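L-lysine 6-oxidase (Marinomonas mediterranea, PDB 3WEU) catalyses the oxidative deamination of the side-chain amine of L-lysine with a cysteine tryptophylquinone cofactor, releasing ammonium and antibacterial hydrogen peroxide. Local coordinates at residues A[317-321]-A[374-379]; A[360-364]-A[399-404]; A[600-604]-A[652-657]; A[627-633]-A[645-651]. All coordinates share one frame; numbering follows the deposited sequence.

Contact 1: A[317-321]-A[374-379]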
loop_
_atom_site.group_PDB
_atom_site.type_symbol
_atom_site.label_atom_id
_atom_site.label_comp_id
_atom_site.label_asym_id
_atom_site.label_seq_id
_atom_site.Cartn_x
_atom_site.Cartn_y
_atom_site.Cartn_z
ATOM N N SER A 317 -33.816 17.901 13.701
ATOM C CA SER A 317 -33.839 19.307 14.117
ATOM C C SER A 317 -34.496 20.226 13.131
ATOM O O SER A 317 -34.919 21.307 13.521
ATOM C CB SER A 317 -32.421 19.787 14.432
ATOM O OG SER A 317 -31.662 20.117 13.310
ATOM N N MET A 318 -34.655 19.795 11.874
ATOM C CA MET A 318 -35.367 20.548 10.853
ATOM C C MET A 318 -36.866 20.370 10.878
ATOM O O MET A 318 -37.594 21.097 10.188
ATOM C CB MET A 318 -34.852 20.237 9.434
ATOM C CG MET A 318 -33.361 20.602 9.310
ATOM S SD MET A 318 -32.791 21.096 7.694
ATOM C CE MET A 318 -32.641 19.572 6.827
ATOM N N SER A 319 -37.326 19.491 11.764
ATOM C CA SER A 319 -38.758 19.161 11.793
ATOM C C SER A 319 -39.627 20.328 12.138
ATOM O O SER A 319 -40.740 20.453 11.623
ATOM C CB SER A 319 -39.016 17.928 12.669
ATOM O OG SER A 319 -38.744 18.311 13.970
ATOM N N GLY A 320 -39.172 21.208 13.004
ATOM C CA GLY A 320 -39.963 22.398 13.337
ATOM C C GLY A 320 -40.231 23.331 12.172
ATOM O O GLY A 320 -41.062 24.210 12.303
ATOM N N PHE A 321 -39.521 23.156 11.064
ATOM C CA PHE A 321 -39.656 24.000 9.942
ATOM C C PHE A 321 -40.669 23.470 8.931
ATOM O O PHE A 321 -40.913 24.146 7.907
ATOM C CB PHE A 321 -38.300 24.335 9.350
ATOM C CG PHE A 321 -37.419 25.029 10.359
ATOM C CD1 PHE A 321 -37.527 26.401 10.533
ATOM C CD2 PHE A 321 -36.621 24.322 11.257
ATOM C CE1 PHE A 321 -36.798 27.077 11.533
ATOM C CE2 PHE A 321 -35.921 24.971 12.267
ATOM C CZ PHE A 321 -35.994 26.360 12.406
ATOM N N LEU A 374 -30.841 25.279 19.191
ATOM C CA LEU A 374 -31.364 24.698 17.918
ATOM C C LEU A 374 -30.332 24.906 16.843
ATOM O O LEU A 374 -29.810 26.012 16.728
ATOM C CB LEU A 374 -32.690 25.396 17.464
ATOM C CG LEU A 374 -33.371 24.834 16.230
ATOM C CD1 LEU A 374 -33.917 23.428 16.539
ATOM C CD2 LEU A 374 -34.513 25.780 15.845
ATOM N N PRO A 375 -30.055 23.875 16.023
ATOM C CA PRO A 375 -29.162 24.087 14.833
ATOM C C PRO A 375 -29.827 24.996 13.840
ATOM O O PRO A 375 -31.011 24.791 13.487
ATOM C CB PRO A 375 -28.981 22.662 14.234
ATOM C CG PRO A 375 -29.236 21.727 15.442
ATOM C CD PRO A 375 -30.344 22.442 16.250
ATOM N N LEU A 376 -29.068 25.979 13.368
ATOM C CA LEU A 376 -29.573 26.900 12.407
ATOM C C LEU A 376 -29.747 26.294 11.021
ATOM O O LEU A 376 -29.243 25.200 10.768
ATOM C CB LEU A 376 -28.701 28.142 12.394
ATOM C CG LEU A 376 -28.561 28.892 13.719
ATOM C CD1 LEU A 376 -27.575 30.036 13.553
ATOM C CD2 LEU A 376 -29.890 29.468 14.187
ATOM N N MET A 377 -30.559 26.971 10.183
ATOM C CA MET A 377 -31.148 26.369 9.020
ATOM C C MET A 377 -30.579 26.911 7.716
ATOM O O MET A 377 -30.253 28.103 7.616
ATOM C CB MET A 377 -32.664 26.613 9.019
ATOM C CG MET A 377 -33.347 25.741 10.078
ATOM S SD MET A 377 -33.438 24.024 9.549
ATOM C CE MET A 377 -34.584 24.161 8.214
ATOM N N PRO A 378 -30.540 26.064 6.685
ATOM C CA PRO A 378 -30.794 24.632 6.740
ATOM C C PRO A 378 -29.585 23.987 7.474
ATOM O O PRO A 378 -28.457 24.504 7.388
ATOM C CB PRO A 378 -30.846 24.228 5.273
ATOM C CG PRO A 378 -30.262 25.343 4.529
ATOM C CD PRO A 378 -30.172 26.536 5.367
ATOM N N MET A 379 -29.837 22.906 8.183
ATOM C CA MET A 379 -28.763 22.216 8.910
ATOM C C MET A 379 -28.039 21.182 8.028
ATOM O O MET A 379 -28.555 20.063 7.776
ATOM C CB MET A 379 -29.288 21.588 10.158
ATOM C CG MET A 379 -28.186 20.958 11.035
ATOM S SD MET A 379 -26.846 22.108 11.462
ATOM C CE MET A 379 -25.474 21.101 10.821
HETATM O O HOH W 1 -32.326 22.576 12.711
#
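The 3-10 segment that includes 317-321 lies against the irregular segment 374-379, with the CA atoms of Ser-317 and Pro-375 6.7 Å apart. Met-377 packs against both Phe-321 and Met-318. Met-377 bends at both chi2 and chi3 (-75° and -68°), which lays its chain over one face of the Phe-321 ring: CG stands 3.6 Å from the ring centroid and only 18° off the normal, a CH-pi contact, while SD approaches more obliquely. The same sulfur meets Met-318 CG at 3.4 Å. Leu-374 reaches the ring differently, its CD2 lying near the ring plane, 3.8 Å from CZ of Phe-321. Polar links are sparse. Met-318 SD accepts a weak hydrogen bond from Met-379 N at 3.5 Å, and a water bridges Ser-317 OG to the carbonyl of Pro-375, donating to Pro-375 O at 2.7 Å. Outside the pair, Ile-306 of helix 295-308 touches both Met-318 and Met-377, and Tyr-342 meets the Phe-321 ring edge-to-face. The oblique approach of Met-377 SD to the Phe-321 ring is a Met-aromatic contact, with the CH-pi contact of CG beside it; together they pack two loops that flank helix 336-344.

Contact 2: A[360-364]-A[399-404]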
loop_
_atom_site.group_PDB
_atom_site.type_symbol
_atom_site.label_atom_id
_atom_site.label_comp_id
_atom_site.label_asym_id
_atom_site.label_seq_id
_atom_site.Cartn_x
_atom_site.Cartn_y
_atom_site.Cartn_z
ATOM N N PRO A 360 -21.895 34.569 9.811
ATOM C CA PRO A 360 -23.012 33.709 10.196
ATOM C C PRO A 360 -22.882 32.205 9.804
ATOM O O PRO A 360 -23.486 31.371 10.504
ATOM C CB PRO A 360 -24.229 34.333 9.489
ATOM C CG PRO A 360 -23.755 35.691 8.999
ATOM C CD PRO A 360 -22.296 35.728 8.999
ATOM N N GLN A 361 -22.214 31.878 8.703
ATOM C CA GLN A 361 -22.113 30.456 8.294
ATOM C C GLN A 361 -21.097 29.670 9.099
ATOM O O GLN A 361 -20.996 28.469 8.916
ATOM C CB GLN A 361 -21.908 30.349 6.792
ATOM C CG GLN A 361 -23.156 30.853 6.060
ATOM C CD GLN A 361 -23.082 30.718 4.571
ATOM O OE1 GLN A 361 -22.987 31.724 3.811
ATOM N NE2 GLN A 361 -23.218 29.502 4.125
ATOM N N GLN A 362 -20.382 30.333 10.030
ATOM C CA GLN A 362 -19.535 29.667 11.005
ATOM C C GLN A 362 -20.231 29.397 12.311
ATOM O O GLN A 362 -19.624 28.833 13.216
ATOM C CB GLN A 362 -18.190 30.431 11.184
ATOM C CG GLN A 362 -17.182 30.128 10.118
ATOM C CD GLN A 362 -17.704 30.462 8.709
ATOM O OE1 GLN A 362 -18.136 29.600 7.957
ATOM N NE2 GLN A 362 -17.680 31.725 8.369
ATOM N N VAL A 363 -21.501 29.821 12.432
ATOM C CA VAL A 363 -22.295 29.615 13.601
ATOM C C VAL A 363 -23.193 28.392 13.417
ATOM O O VAL A 363 -23.997 28.308 12.496
ATOM C CB VAL A 363 -23.173 30.840 13.894
ATOM C CG1 VAL A 363 -23.912 30.688 15.202
ATOM C CG2 VAL A 363 -22.298 32.111 14.016
ATOM N N LEU A 364 -23.072 27.460 14.338
ATOM C CA LEU A 364 -23.889 26.249 14.262
ATOM C C LEU A 364 -25.262 26.486 14.846
ATOM O O LEU A 364 -26.238 26.235 14.184
ATOM C CB LEU A 364 -23.228 25.147 15.057
ATOM C CG LEU A 364 -24.065 23.899 15.266
ATOM C CD1 LEU A 364 -24.279 23.268 13.915
ATOM C CD2 LEU A 364 -23.395 22.920 16.235
ATOM N N VAL A 399 -13.286 29.895 4.536
ATOM C CA VAL A 399 -14.035 28.875 5.305
ATOM C C VAL A 399 -15.524 29.174 5.144
ATOM O O VAL A 399 -15.962 30.311 5.132
ATOM C CB VAL A 399 -13.647 28.979 6.779
ATOM C CG1 VAL A 399 -14.530 28.173 7.716
ATOM C CG2 VAL A 399 -12.197 28.583 6.926
ATOM N N GLU A 400 -16.332 28.119 5.016
ATOM C CA GLU A 400 -17.784 28.295 5.065
ATOM C C GLU A 400 -18.368 27.004 5.630
ATOM O O GLU A 400 -18.562 26.039 4.934
ATOM C CB GLU A 400 -18.351 28.630 3.693
ATOM C CG GLU A 400 -19.793 28.997 3.788
ATOM C CD GLU A 400 -20.522 28.803 2.490
ATOM O OE1 GLU A 400 -20.576 29.819 1.715
ATOM O OE2 GLU A 400 -21.040 27.659 2.211
ATOM N N LYS A 401 -18.555 26.987 6.915
ATOM C CA LYS A 401 -18.726 25.709 7.646
ATOM C C LYS A 401 -20.115 25.115 7.453
ATOM O O LYS A 401 -20.259 23.863 7.255
ATOM C CB LYS A 401 -18.516 25.933 9.097
ATOM C CG LYS A 401 -17.085 26.204 9.494
ATOM C CD LYS A 401 -16.960 26.273 11.012
ATOM C CE LYS A 401 -15.467 26.341 11.383
ATOM N NZ LYS A 401 -15.334 26.210 12.860
ATOM N N PHE A 402 -21.138 25.984 7.553
ATOM C CA PHE A 402 -22.562 25.558 7.561
ATOM C C PHE A 402 -23.409 26.247 6.533
ATOM O O PHE A 402 -23.086 27.349 6.047
ATOM C CB PHE A 402 -23.184 25.758 8.971
ATOM C CG PHE A 402 -22.379 25.083 10.074
ATOM C CD1 PHE A 402 -22.394 23.685 10.194
ATOM C CD2 PHE A 402 -21.655 25.819 10.984
ATOM C CE1 PHE A 402 -21.681 23.039 11.150
ATOM C CE2 PHE A 402 -20.932 25.175 11.955
ATOM C CZ PHE A 402 -20.941 23.792 12.057
ATOM N N LEU A 403 -24.464 25.546 6.153
ATOM C CA LEU A 403 -25.235 25.933 4.992
ATOM C C LEU A 403 -26.113 27.135 5.205
ATOM O O LEU A 403 -26.620 27.349 6.281
ATOM C CB LEU A 403 -26.083 24.738 4.486
ATOM C CG LEU A 403 -26.732 24.797 3.119
ATOM C CD1 LEU A 403 -25.689 24.970 2.016
ATOM C CD2 LEU A 403 -27.575 23.563 2.893
ATOM N N ALA A 404 -26.324 27.908 4.139
ATOM C CA ALA A 404 -27.418 28.922 4.062
ATOM C C ALA A 404 -28.151 28.635 2.778
ATOM O O ALA A 404 -27.629 27.975 1.834
ATOM C CB ALA A 404 -26.837 30.346 3.994
HETATM O O HOH W 2 -24.631 28.362 1.500
HETATM O O HOH W 3 -17.145 28.093 14.187
#
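Gln-361 and Gln-362, on a short 3-10 turn, grip the backbone of strand 400-402 with three hydrogen bonds. The carbonyl of Gln-361 accepts from Phe-402 N at 2.8 Å, and its side chain returns the bond to the same residue: NE2 donates to Phe-402 O at 2.9 Å, almost straight at 169°, with the acceptor only 8° out of the amide plane. Gln-362 bends at chi2 (58°), curling its amide back so that OE1 takes the N-H of Lys-401 at 2.8 Å. In all three bonds the donor lies in the carbonyl plane. The tight apolar part is the Phe-402 ring, held between Leu-364 CD1, 4.0 Å from the centroid over one face, and Lys-401 CB over the opposite face; Val-521 and Ser-578 also touch this side chain.

At the looser margins two waters bridge polar atoms. One molecule accepts from both Gln-361 NE2 and Ala-404 N, and another joins Gln-362 O to Lys-401 NZ, accepting from NZ at 2.9 Å. That ammonium is held chiefly by backbone carbonyls of Glu-525, Asn-522 and Val-528. Glu-400 crosses the Gln-361 amide obliquely without bonding to it, its OE2 being taken by Ser-383 N.

The other end of the Gln-362 amide is engaged too: NE2 donates to Asp-350 OD2 and to the carbonyl of Tyr-357. The bonding implies that two side-chain amides and one peptide carbonyl of the 3-10 turn satisfy peptide groups of Lys-401 and Phe-402, while backbone bonds from 400-401 run to Gly-382 and Asn-384.

Contact 3: A[600-604]-A[652-657]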
loop_
_atom_site.group_PDB
_atom_site.type_symbol
_atom_site.label_atom_id
_atom_site.label_comp_id
_atom_site.label_asym_id
_atom_site.label_seq_id
_atom_site.Cartn_x
_atom_site.Cartn_y
_atom_site.Cartn_z
ATOM N N LEU A 600 -33.524 -12.394 2.681
ATOM C CA LEU A 600 -32.384 -13.308 2.905
ATOM C C LEU A 600 -31.122 -12.772 2.279
ATOM O O LEU A 600 -30.084 -12.801 2.892
ATOM C CB LEU A 600 -32.698 -14.706 2.359
ATOM C CG LEU A 600 -33.822 -15.430 3.079
ATOM C CD1 LEU A 600 -34.087 -16.729 2.320
ATOM C CD2 LEU A 600 -33.519 -15.724 4.563
ATOM N N HIS A 601 -31.224 -12.220 1.079
ATOM C CA HIS A 601 -30.006 -11.741 0.410
ATOM C C HIS A 601 -29.517 -10.424 0.986
ATOM O O HIS A 601 -28.320 -10.142 0.940
ATOM C CB HIS A 601 -30.240 -11.540 -1.058
ATOM C CG HIS A 601 -30.195 -12.818 -1.807
ATOM N ND1 HIS A 601 -29.055 -13.593 -1.861
ATOM C CD2 HIS A 601 -31.169 -13.513 -2.445
ATOM C CE1 HIS A 601 -29.342 -14.727 -2.484
ATOM N NE2 HIS A 601 -30.615 -14.698 -2.849
ATOM N N SER A 602 -30.438 -9.610 1.505
ATOM C CA SER A 602 -30.005 -8.311 2.076
ATOM C C SER A 602 -29.685 -8.470 3.578
ATOM O O SER A 602 -29.057 -7.595 4.167
ATOM C CB SER A 602 -31.121 -7.279 1.827
ATOM O OG SER A 602 -32.142 -7.540 2.710
ATOM N N HIS A 603 -30.090 -9.573 4.183
ATOM C CA HIS A 603 -29.887 -9.905 5.614
ATOM C C HIS A 603 -30.598 -8.972 6.554
ATOM O O HIS A 603 -30.229 -8.864 7.701
ATOM C CB HIS A 603 -28.391 -9.895 5.967
ATOM C CG HIS A 603 -27.602 -10.747 5.051
ATOM N ND1 HIS A 603 -27.547 -12.105 5.194
ATOM C CD2 HIS A 603 -26.988 -10.464 3.895
ATOM C CE1 HIS A 603 -26.860 -12.630 4.203
ATOM N NE2 HIS A 603 -26.499 -11.654 3.402
ATOM N N LEU A 604 -31.609 -8.279 6.070
ATOM C CA LEU A 604 -32.295 -7.357 6.917
ATOM C C LEU A 604 -33.793 -7.446 6.721
ATOM O O LEU A 604 -34.264 -7.613 5.592
ATOM C CB LEU A 604 -31.864 -5.916 6.569
ATOM C CG LEU A 604 -30.396 -5.559 6.915
ATOM C CD1 LEU A 604 -30.002 -4.243 6.202
ATOM C CD2 LEU A 604 -30.215 -5.528 8.426
ATOM N N HIS A 652 -28.012 -6.835 -3.953
ATOM C CA HIS A 652 -27.668 -7.402 -2.660
ATOM C C HIS A 652 -26.690 -8.563 -2.824
ATOM O O HIS A 652 -25.847 -8.816 -1.930
ATOM C CB HIS A 652 -28.891 -7.951 -1.946
ATOM C CG HIS A 652 -29.902 -6.918 -1.614
ATOM N ND1 HIS A 652 -29.643 -5.869 -0.765
ATOM C CD2 HIS A 652 -31.177 -6.752 -2.068
ATOM C CE1 HIS A 652 -30.734 -5.124 -0.674
ATOM N NE2 HIS A 652 -31.678 -5.641 -1.455
ATOM N N GLU A 653 -26.760 -9.223 -3.981
ATOM C CA GLU A 653 -25.921 -10.404 -4.216
ATOM C C GLU A 653 -24.429 -10.120 -4.284
ATOM O O GLU A 653 -23.623 -11.018 -4.051
ATOM C CB GLU A 653 -26.411 -11.166 -5.452
ATOM C CG GLU A 653 -27.729 -11.869 -5.108
ATOM C CD GLU A 653 -28.153 -12.998 -6.106
ATOM O OE1 GLU A 653 -27.712 -13.013 -7.279
ATOM O OE2 GLU A 653 -28.947 -13.889 -5.727
ATOM N N LEU A 654 -24.072 -8.873 -4.573
ATOM C CA LEU A 654 -22.695 -8.436 -4.530
ATOM C C LEU A 654 -22.032 -8.541 -3.172
ATOM O O LEU A 654 -20.812 -8.719 -3.059
ATOM C CB LEU A 654 -22.598 -7.005 -5.039
ATOM C CG LEU A 654 -21.180 -6.430 -5.018
ATOM C CD1 LEU A 654 -20.292 -7.166 -6.009
ATOM C CD2 LEU A 654 -21.230 -4.967 -5.370
ATOM N N PHE A 655 -22.806 -8.358 -2.125
ATOM C CA PHE A 655 -22.243 -8.106 -0.819
ATOM C C PHE A 655 -22.218 -9.405 -0.027
ATOM O O PHE A 655 -23.106 -10.228 -0.156
ATOM C CB PHE A 655 -23.074 -7.033 -0.098
ATOM C CG PHE A 655 -23.086 -5.727 -0.784
ATOM C CD1 PHE A 655 -22.036 -4.854 -0.596
ATOM C CD2 PHE A 655 -24.117 -5.348 -1.606
ATOM C CE1 PHE A 655 -22.009 -3.640 -1.234
ATOM C CE2 PHE A 655 -24.080 -4.172 -2.305
ATOM C CZ PHE A 655 -23.047 -3.270 -2.065
ATOM N N ASP A 656 -21.194 -9.605 0.754
ATOM C CA ASP A 656 -21.199 -10.588 1.780
ATOM C C ASP A 656 -21.582 -9.955 3.077
ATOM O O ASP A 656 -21.622 -8.705 3.206
ATOM C CB ASP A 656 -19.787 -11.132 1.961
ATOM C CG ASP A 656 -19.486 -12.307 1.123
ATOM O OD1 ASP A 656 -20.038 -12.435 -0.041
ATOM O OD2 ASP A 656 -18.610 -13.038 1.650
ATOM N N PHE A 657 -21.718 -10.791 4.087
ATOM C CA PHE A 657 -22.237 -10.342 5.335
ATOM C C PHE A 657 -21.682 -11.165 6.454
ATOM O O PHE A 657 -21.631 -12.360 6.323
ATOM C CB PHE A 657 -23.738 -10.481 5.276
ATOM C CG PHE A 657 -24.422 -10.243 6.558
ATOM C CD1 PHE A 657 -24.670 -8.950 6.963
ATOM C CD2 PHE A 657 -24.867 -11.310 7.355
ATOM C CE1 PHE A 657 -25.367 -8.683 8.154
ATOM C CE2 PHE A 657 -25.517 -11.053 8.548
ATOM C CZ PHE A 657 -25.758 -9.730 8.955
HETATM O O HOH W 4 -26.319 -8.252 0.811
HETATM O O HOH W 5 -24.829 -11.923 1.119
#
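His-603 and Phe-657 form an offset stack, planes at 6° and centroids 4.2 Å apart, where the end of helix 596-602 meets strand 656-661 of a two-stranded antiparallel sheet. The side chains slide past each other in opposite directions, so each CB lies over the other's ring: His-603 CB sits 3.8 Å from the Phe-657 centroid, nearly on the normal, and Phe-657 CB covers the imidazole in return. With Phe-657 CG anti to the backbone N (chi1 172°), its ring is directed along the His-603 imidazole.

A second ring contact lies closer to the helix. Ser-602 CB presses on one face of His-652, 3.4 Å from the ring centroid, a short CH-pi approach. At the more exposed side, Glu-653 arches over His-601 with its carboxylate plane turned 73° from the ring; OE2 stands over the face, 3.4 Å from His-601 CE1, and the angle to NE2 is too poor for a hydrogen bond.

The next shell surrounds these groups. The chain leaves the helix at His-603, whose imidazole has the carbonyl oxygen of Leu-600 over the face away from Phe-657. Phe-679 of the partner strand touches both stacked rings, Glu-593 bonds His-652 NE2, and Ser-602 OG binds the carbonyl of Gly-598. Ser-559 of the second subunit packs on His-601. One water donates to both His-601 O and His-652 O; another, in the plane of the His-603 ring, lies 2.8 Å from NE2 and donates to Phe-655 O at 2.7 Å.

Contact 4: A[627-633]-A[645-651]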
loop_
_atom_site.group_PDB
_atom_site.type_symbol
_atom_site.label_atom_id
_atom_site.label_comp_id
_atom_site.label_asym_id
_atom_site.label_seq_id
_atom_site.Cartn_x
_atom_site.Cartn_y
_atom_site.Cartn_z
ATOM N N SER A 627 -22.630 1.079 -9.013
ATOM C CA SER A 627 -23.849 0.702 -9.642
ATOM C C SER A 627 -24.624 -0.303 -8.880
ATOM O O SER A 627 -25.779 -0.608 -9.259
ATOM C CB SER A 627 -23.672 0.244 -11.101
ATOM O OG SER A 627 -22.979 -0.974 -11.195
ATOM N N ALA A 628 -24.043 -0.838 -7.802
ATOM C CA ALA A 628 -24.729 -1.813 -6.992
ATOM C C ALA A 628 -25.711 -1.157 -6.015
ATOM O O ALA A 628 -26.571 -1.837 -5.446
ATOM C CB ALA A 628 -23.734 -2.613 -6.193
ATOM N N LEU A 629 -25.586 0.145 -5.834
ATOM C CA LEU A 629 -26.370 0.850 -4.776
ATOM C C LEU A 629 -27.812 1.029 -5.135
ATOM O O LEU A 629 -28.213 0.920 -6.298
ATOM C CB LEU A 629 -25.765 2.199 -4.396
ATOM C CG LEU A 629 -24.347 2.043 -3.837
ATOM C CD1 LEU A 629 -23.524 3.322 -3.845
ATOM C CD2 LEU A 629 -24.363 1.508 -2.424
ATOM N N ALA A 630 -28.626 1.241 -4.105
ATOM C CA ALA A 630 -30.050 1.312 -4.257
ATOM C C ALA A 630 -30.502 2.648 -4.828
ATOM O O ALA A 630 -29.837 3.686 -4.668
ATOM C CB ALA A 630 -30.698 1.158 -2.904
ATOM N N PHE A 631 -31.695 2.631 -5.384
ATOM C CA PHE A 631 -32.424 3.851 -5.672
ATOM C C PHE A 631 -33.475 4.004 -4.606
ATOM O O PHE A 631 -34.305 3.078 -4.363
ATOM C CB PHE A 631 -33.115 3.751 -7.021
ATOM C CG PHE A 631 -32.172 3.920 -8.165
ATOM C CD1 PHE A 631 -31.315 2.887 -8.526
ATOM C CD2 PHE A 631 -32.013 5.163 -8.772
ATOM C CE1 PHE A 631 -30.365 3.073 -9.532
ATOM C CE2 PHE A 631 -31.076 5.358 -9.795
ATOM C CZ PHE A 631 -30.261 4.290 -10.180
ATOM N N ILE A 632 -33.464 5.156 -3.991
ATOM C CA ILE A 632 -34.429 5.486 -2.917
ATOM C C ILE A 632 -35.663 6.054 -3.592
ATOM O O ILE A 632 -35.589 7.042 -4.298
ATOM C CB ILE A 632 -33.853 6.502 -1.907
ATOM C CG1 ILE A 632 -32.458 6.100 -1.473
ATOM C CG2 ILE A 632 -34.778 6.681 -0.713
ATOM C CD1 ILE A 632 -32.302 4.676 -0.918
ATOM N N ARG A 633 -36.810 5.410 -3.369
ATOM C CA ARG A 633 -38.009 5.782 -4.049
ATOM C C ARG A 633 -39.298 5.572 -3.247
ATOM O O ARG A 633 -39.332 4.758 -2.297
ATOM C CB ARG A 633 -38.018 5.056 -5.361
ATOM C CG ARG A 633 -39.123 4.141 -5.674
ATOM C CD ARG A 633 -38.960 3.511 -7.038
ATOM N NE ARG A 633 -39.862 4.052 -7.976
ATOM C CZ ARG A 633 -39.938 3.632 -9.239
ATOM N NH1 ARG A 633 -39.113 2.692 -9.702
ATOM N NH2 ARG A 633 -40.841 4.113 -10.034
ATOM N N PHE A 645 -40.532 6.187 1.497
ATOM C CA PHE A 645 -39.371 5.974 0.674
ATOM C C PHE A 645 -38.488 4.886 1.257
ATOM O O PHE A 645 -38.124 4.910 2.461
ATOM C CB PHE A 645 -38.509 7.237 0.626
ATOM C CG PHE A 645 -38.997 8.316 -0.276
ATOM C CD1 PHE A 645 -39.967 9.209 0.110
ATOM C CD2 PHE A 645 -38.478 8.424 -1.547
ATOM C CE1 PHE A 645 -40.389 10.224 -0.767
ATOM C CE2 PHE A 645 -38.871 9.429 -2.404
ATOM C CZ PHE A 645 -39.798 10.347 -1.998
ATOM N N THR A 646 -38.118 3.941 0.445
ATOM C CA THR A 646 -37.181 2.950 0.822
ATOM C C THR A 646 -36.179 2.706 -0.290
ATOM O O THR A 646 -36.355 3.108 -1.468
ATOM C CB THR A 646 -37.829 1.533 1.090
ATOM O OG1 THR A 646 -38.240 0.953 -0.136
ATOM C CG2 THR A 646 -39.054 1.606 1.977
ATOM N N GLU A 647 -35.128 1.958 0.066
ATOM C CA GLU A 647 -34.232 1.382 -0.935
ATOM C C GLU A 647 -35.061 0.505 -1.873
ATOM O O GLU A 647 -35.977 -0.217 -1.439
ATOM C CB GLU A 647 -33.220 0.399 -0.279
ATOM C CG GLU A 647 -32.078 1.121 0.410
ATOM C CD GLU A 647 -30.954 0.227 0.830
ATOM O OE1 GLU A 647 -31.236 -0.928 1.157
ATOM O OE2 GLU A 647 -29.816 0.704 0.794
ATOM N N THR A 648 -34.698 0.533 -3.141
ATOM C CA THR A 648 -35.191 -0.417 -4.157
ATOM C C THR A 648 -33.957 -0.758 -5.040
ATOM O O THR A 648 -33.052 0.103 -5.217
ATOM C CB THR A 648 -36.311 0.225 -5.049
ATOM O OG1 THR A 648 -35.822 1.382 -5.748
ATOM C CG2 THR A 648 -37.551 0.659 -4.201
ATOM N N GLU A 649 -33.967 -1.954 -5.628
ATOM C CA GLU A 649 -33.043 -2.331 -6.682
ATOM C C GLU A 649 -31.554 -2.349 -6.259
ATOM O O GLU A 649 -30.642 -2.305 -7.110
ATOM C CB GLU A 649 -33.235 -1.473 -7.922
ATOM C CG GLU A 649 -34.626 -1.568 -8.526
ATOM C CD GLU A 649 -34.705 -0.871 -9.869
ATOM O OE1 GLU A 649 -34.089 -1.404 -10.839
ATOM O OE2 GLU A 649 -35.369 0.212 -9.950
ATOM N N ARG A 650 -31.303 -2.567 -4.972
ATOM C CA ARG A 650 -29.896 -2.745 -4.509
ATOM C C ARG A 650 -29.424 -4.093 -5.009
ATOM O O ARG A 650 -30.196 -5.031 -5.004
ATOM C CB ARG A 650 -29.815 -2.719 -2.972
ATOM C CG ARG A 650 -28.417 -2.351 -2.485
ATOM C CD ARG A 650 -28.241 -2.387 -0.988
ATOM N NE ARG A 650 -27.193 -1.461 -0.553
ATOM C CZ ARG A 650 -26.019 -1.784 0.013
ATOM N NH1 ARG A 650 -25.689 -3.019 0.332
ATOM N NH2 ARG A 650 -25.178 -0.821 0.292
ATOM N N ASN A 651 -28.171 -4.226 -5.432
ATOM C CA ASN A 651 -27.657 -5.544 -5.920
ATOM C C ASN A 651 -27.089 -6.277 -4.707
ATOM O O ASN A 651 -25.835 -6.325 -4.460
ATOM C CB ASN A 651 -26.647 -5.358 -7.018
ATOM C CG ASN A 651 -27.164 -4.478 -8.182
ATOM O OD1 ASN A 651 -28.286 -4.106 -8.255
ATOM N ND2 ASN A 651 -26.317 -4.209 -9.105
HETATM O O HOH W 6 -27.976 1.156 -1.173
HETATM O O HOH W 7 -37.126 1.138 -8.241
#
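The carbonyl oxygen of Phe-631 is gripped twice by Thr-648: OG1 donates to it at 2.7 Å and the backbone N at 2.9 Å, the two arriving from opposite faces of the carbonyl plane. The threonine's chi1 of 60° places OG1 between its own N and carbonyl carbon, close enough for both donors to reach one acceptor. Phe-631 N returns a bond to Thr-648 O, nearly along the C=O axis, completing a hydrogen-bonded antiparallel pair; Arg-633 and Thr-646 form the next. Between them Ile-632 and Glu-647 make a non-hydrogen-bonded pair, their CA atoms 4.6 Å apart, with Ile-632 CD1 against Glu-647 CG. The strand axes run at 149°, as in a twisted beta hairpin. Beyond the strands, Asn-651 N binds Ala-628 O in an almost straight bond of 174°.

Each side of the hairpin carries a water centre. On the side of Ile-632 and Glu-647, a water donates to Glu-647 OE2 at 2.7 Å and accepts from Ala-630 N and Arg-650 NE; Arg-614 forms a salt bridge with Glu-647 OE1, and Arg-650 NH2 donates to the carbonyls of Arg-614 and Tyr-612. On the side of Arg-633 and Thr-648, another water donates to Glu-649 OE2 at 2.6 Å and to Thr-648 OG1, and accepts from Arg-633 NH1. Val-46 and Val-47 carbonyls hold that guanidinium, and Phe-49 N binds the same carboxylate oxygen.

Arg-633 NH1 and Glu-649 OE2, 4.5 Å apart, are thus joined by a bridging water, not a salt bridge, and the direct bonds to Val-46, Val-47 and Phe-49 tie this face of the hairpin to that part of the chain.

Contacts 1, 2 and 4 are buried, whereas contact 3 lies at the surface and reaches the second subunit. Contacts 1 and 2 share a region: their segments alternate along the chain and meet directly, with Leu-376 N probably hydrogen-bonded to Leu-364 O and Pro-378 packed on Leu-403. Contacts 3 and 4 form the other neighbouring pair, centres 13 Å apart, where Phe-655 lies on Arg-650 as a cation-pi pair and Leu-654 packs on Ala-628. Chemistry varies accordingly: sulfur and aromatic packing dominates contact 1, side-chain amides binding a strand contact 2, ring faces and water bridges contact 3, and regular strand pairing with charged groups contact 4.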